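Phenylacetate-coenzyme A ligase (PDB 3LAX) belongs to the AMP-binding enzyme family, and the fragment here is its small C-terminal alpha/beta domain. Local coordinates at residues L34-T39 with T47-L52. Residues are numbered along the deposited sequence; the frame is centred on the assembly and turned at random.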
loop_
_atom_site.group_PDB
_atom_site.type_symbol
_atom_site.label_atom_id
_atom_site.label_comp_id
_atom_site.label_asym_id
_atom_site.label_seq_id
_atom_site.Cartn_x
_atom_site.Cartn_y
_atom_site.Cartn_z
ATOM N N LEU A 34 0.803 -1.592 -4.954
ATOM C CA LEU A 34 -0.145 -0.737 -5.648
ATOM C C LEU A 34 -1.006 -0.037 -4.623
ATOM O O LEU A 34 -1.598 -0.677 -3.765
ATOM C CB LEU A 34 -1.032 -1.572 -6.570
ATOM C CG LEU A 34 -2.095 -0.781 -7.332
ATOM C CD1 LEU A 34 -1.444 0.241 -8.256
ATOM C CD2 LEU A 34 -3.000 -1.734 -8.107
ATOM N N ILE A 35 -1.040 1.289 -4.699
ATOM C CA ILE A 35 -1.853 2.089 -3.809
ATOM C C ILE A 35 -3.119 2.445 -4.575
ATOM O O ILE A 35 -3.047 3.067 -5.634
ATOM C CB ILE A 35 -1.121 3.397 -3.435
ATOM C CG1 ILE A 35 0.218 3.106 -2.737
ATOM C CG2 ILE A 35 -1.995 4.280 -2.576
ATOM C CD1 ILE A 35 1.171 4.318 -2.712
ATOM N N THR A 36 -4.275 2.031 -4.070
ATOM C CA THR A 36 -5.533 2.350 -4.741
ATOM C C THR A 36 -6.345 3.322 -3.898
ATOM O O THR A 36 -6.583 3.075 -2.715
ATOM C CB THR A 36 -6.391 1.091 -5.032
ATOM O OG1 THR A 36 -5.661 0.202 -5.885
ATOM C CG2 THR A 36 -7.699 1.489 -5.733
ATOM N N LEU A 37 -6.745 4.438 -4.505
ATOM C CA LEU A 37 -7.557 5.438 -3.824
ATOM C C LEU A 37 -8.959 5.359 -4.396
ATOM O O LEU A 37 -9.145 5.378 -5.613
ATOM C CB LEU A 37 -6.993 6.850 -4.054
ATOM C CG LEU A 37 -5.521 7.023 -3.654
ATOM C CD1 LEU A 37 -4.954 8.367 -4.108
ATOM C CD2 LEU A 37 -5.328 6.841 -2.149
ATOM N N GLU A 38 -9.956 5.264 -3.532
ATOM C CA GLU A 38 -11.319 5.269 -4.031
ATOM C C GLU A 38 -12.273 5.946 -3.075
ATOM O O GLU A 38 -11.926 6.241 -1.934
ATOM C CB GLU A 38 -11.785 3.853 -4.377
ATOM C CG GLU A 38 -11.510 2.820 -3.314
ATOM C CD GLU A 38 -11.505 1.410 -3.877
ATOM O OE1 GLU A 38 -12.390 1.091 -4.707
ATOM O OE2 GLU A 38 -10.610 0.626 -3.494
ATOM N N THR A 39 -13.472 6.221 -3.568
ATOM C CA THR A 39 -14.503 6.824 -2.753
ATOM C C THR A 39 -15.490 5.736 -2.351
ATOM O O THR A 39 -16.214 5.205 -3.188
ATOM C CB THR A 39 -15.207 7.954 -3.515
ATOM O OG1 THR A 39 -14.222 8.883 -3.986
ATOM C CG2 THR A 39 -16.203 8.678 -2.610
ATOM N N THR A 47 -6.154 1.853 -0.151
ATOM C CA THR A 47 -5.730 0.467 0.005
ATOM C C THR A 47 -4.294 0.357 -0.487
ATOM O O THR A 47 -3.942 0.921 -1.526
ATOM C CB THR A 47 -6.631 -0.494 -0.801
ATOM O OG1 THR A 47 -7.978 -0.386 -0.328
ATOM C CG2 THR A 47 -6.154 -1.940 -0.645
ATOM N N VAL A 48 -3.456 -0.347 0.271
ATOM C CA VAL A 48 -2.107 -0.626 -0.164
ATOM C C VAL A 48 -1.973 -2.141 -0.328
ATOM O O VAL A 48 -1.935 -2.876 0.658
ATOM C CB VAL A 48 -1.052 -0.082 0.827
ATOM C CG1 VAL A 48 0.357 -0.437 0.359
ATOM C CG2 VAL A 48 -1.207 1.440 0.999
ATOM N N GLU A 49 -1.929 -2.582 -1.577
ATOM C CA GLU A 49 -1.660 -3.984 -1.891
ATOM C C GLU A 49 -0.161 -4.143 -2.085
ATOM O O GLU A 49 0.489 -3.313 -2.721
ATOM C CB GLU A 49 -2.362 -4.393 -3.179
ATOM C CG GLU A 49 -3.861 -4.553 -3.044
ATOM C CD GLU A 49 -4.536 -4.805 -4.374
ATOM O OE1 GLU A 49 -4.467 -3.929 -5.263
ATOM O OE2 GLU A 49 -5.134 -5.889 -4.537
ATOM N N VAL A 50 0.405 -5.202 -1.530
ATOM C CA VAL A 50 1.817 -5.474 -1.747
ATOM C C VAL A 50 2.026 -6.966 -1.909
ATOM O O VAL A 50 1.417 -7.779 -1.205
ATOM C CB VAL A 50 2.729 -4.885 -0.633
ATOM C CG1 VAL A 50 2.288 -5.351 0.740
ATOM C CG2 VAL A 50 4.194 -5.235 -0.892
ATOM N N GLU A 51 2.867 -7.314 -2.870
ATOM C CA GLU A 51 3.163 -8.715 -3.123
ATOM C C GLU A 51 4.026 -9.301 -2.029
ATOM O O GLU A 51 4.981 -8.672 -1.548
ATOM C CB GLU A 51 3.875 -8.884 -4.461
ATOM C CG GLU A 51 3.000 -8.589 -5.635
ATOM C CD GLU A 51 3.629 -8.994 -6.959
ATOM O OE1 GLU A 51 4.740 -9.564 -6.957
ATOM O OE2 GLU A 51 3.007 -8.732 -8.009
ATOM N N LEU A 52 3.709 -10.537 -1.665
ATOM C CA LEU A 52 4.574 -11.300 -0.795
ATOM C C LEU A 52 5.813 -11.731 -1.554
ATOM O O LEU A 52 5.781 -11.919 -2.783
ATOM C CB LEU A 52 3.837 -12.537 -0.295
ATOM C CG LEU A 52 2.668 -12.248 0.642
ATOM C CD1 LEU A 52 1.809 -13.501 0.790
ATOM C CD2 LEU A 52 3.173 -11.768 2.000
HETATM O O HOH W 1 -4.348 -1.365 -4.253
HETATM O O HOH W 2 -9.210 1.819 -1.448
#
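A beta hairpin, strands 32-40 and 43-52, forms the middle of the domain's mixed sheet, and its antiparallel ladder pairs L34 with E49, I35 with V48 and T36 with T47. L34 and E49 exchange two backbone bonds, L34 N to E49 O at 2.8 Å and E49 N to L34 O at 2.9 Å. T36 and T47 form a second hydrogen-bonded pair in the same way, T47 N to T36 O being nearly straight at 174°. Between them I35 faces V48 as a non-hydrogen-bonded pair, and I35 CA also makes a CA-H...O contact of 3.3 Å with T47 O.

In this C-terminal domain of an AMP-binding enzyme the two faces of the hairpin differ in character. On one, the branched aliphatic I35 and V48 suit a buried place against helix 16-24: I35 packs on P16 and I19, V48 on L23, and I35 CG1 lies 4.3 Å from V48 CG2. The other face carries L34, T36, T47 and E49 and is more polar, its threonine hydroxyls and the E49 carboxylate supplying partners for two waters. With CG anti to the backbone N (chi1 179°), the apolar L34 side chain extends alongside the E49 chain, bringing L34 CD2 to 3.9 Å from E49 OE1. One water donates to L34 O and to E49 OE1, the latter at 2.8 Å, while accepting from T36 OG1 at 2.6 Å; it thus bridges T36 OG1 and the E49 carboxylate, which make no direct hydrogen bond. A second water, hydrogen-bonded to T47 OG1, sits 2.8 Å from E38 OE2. Strands 83-87 and 102-104 flank the hairpin, E49 touching V87 and T36 touching K103.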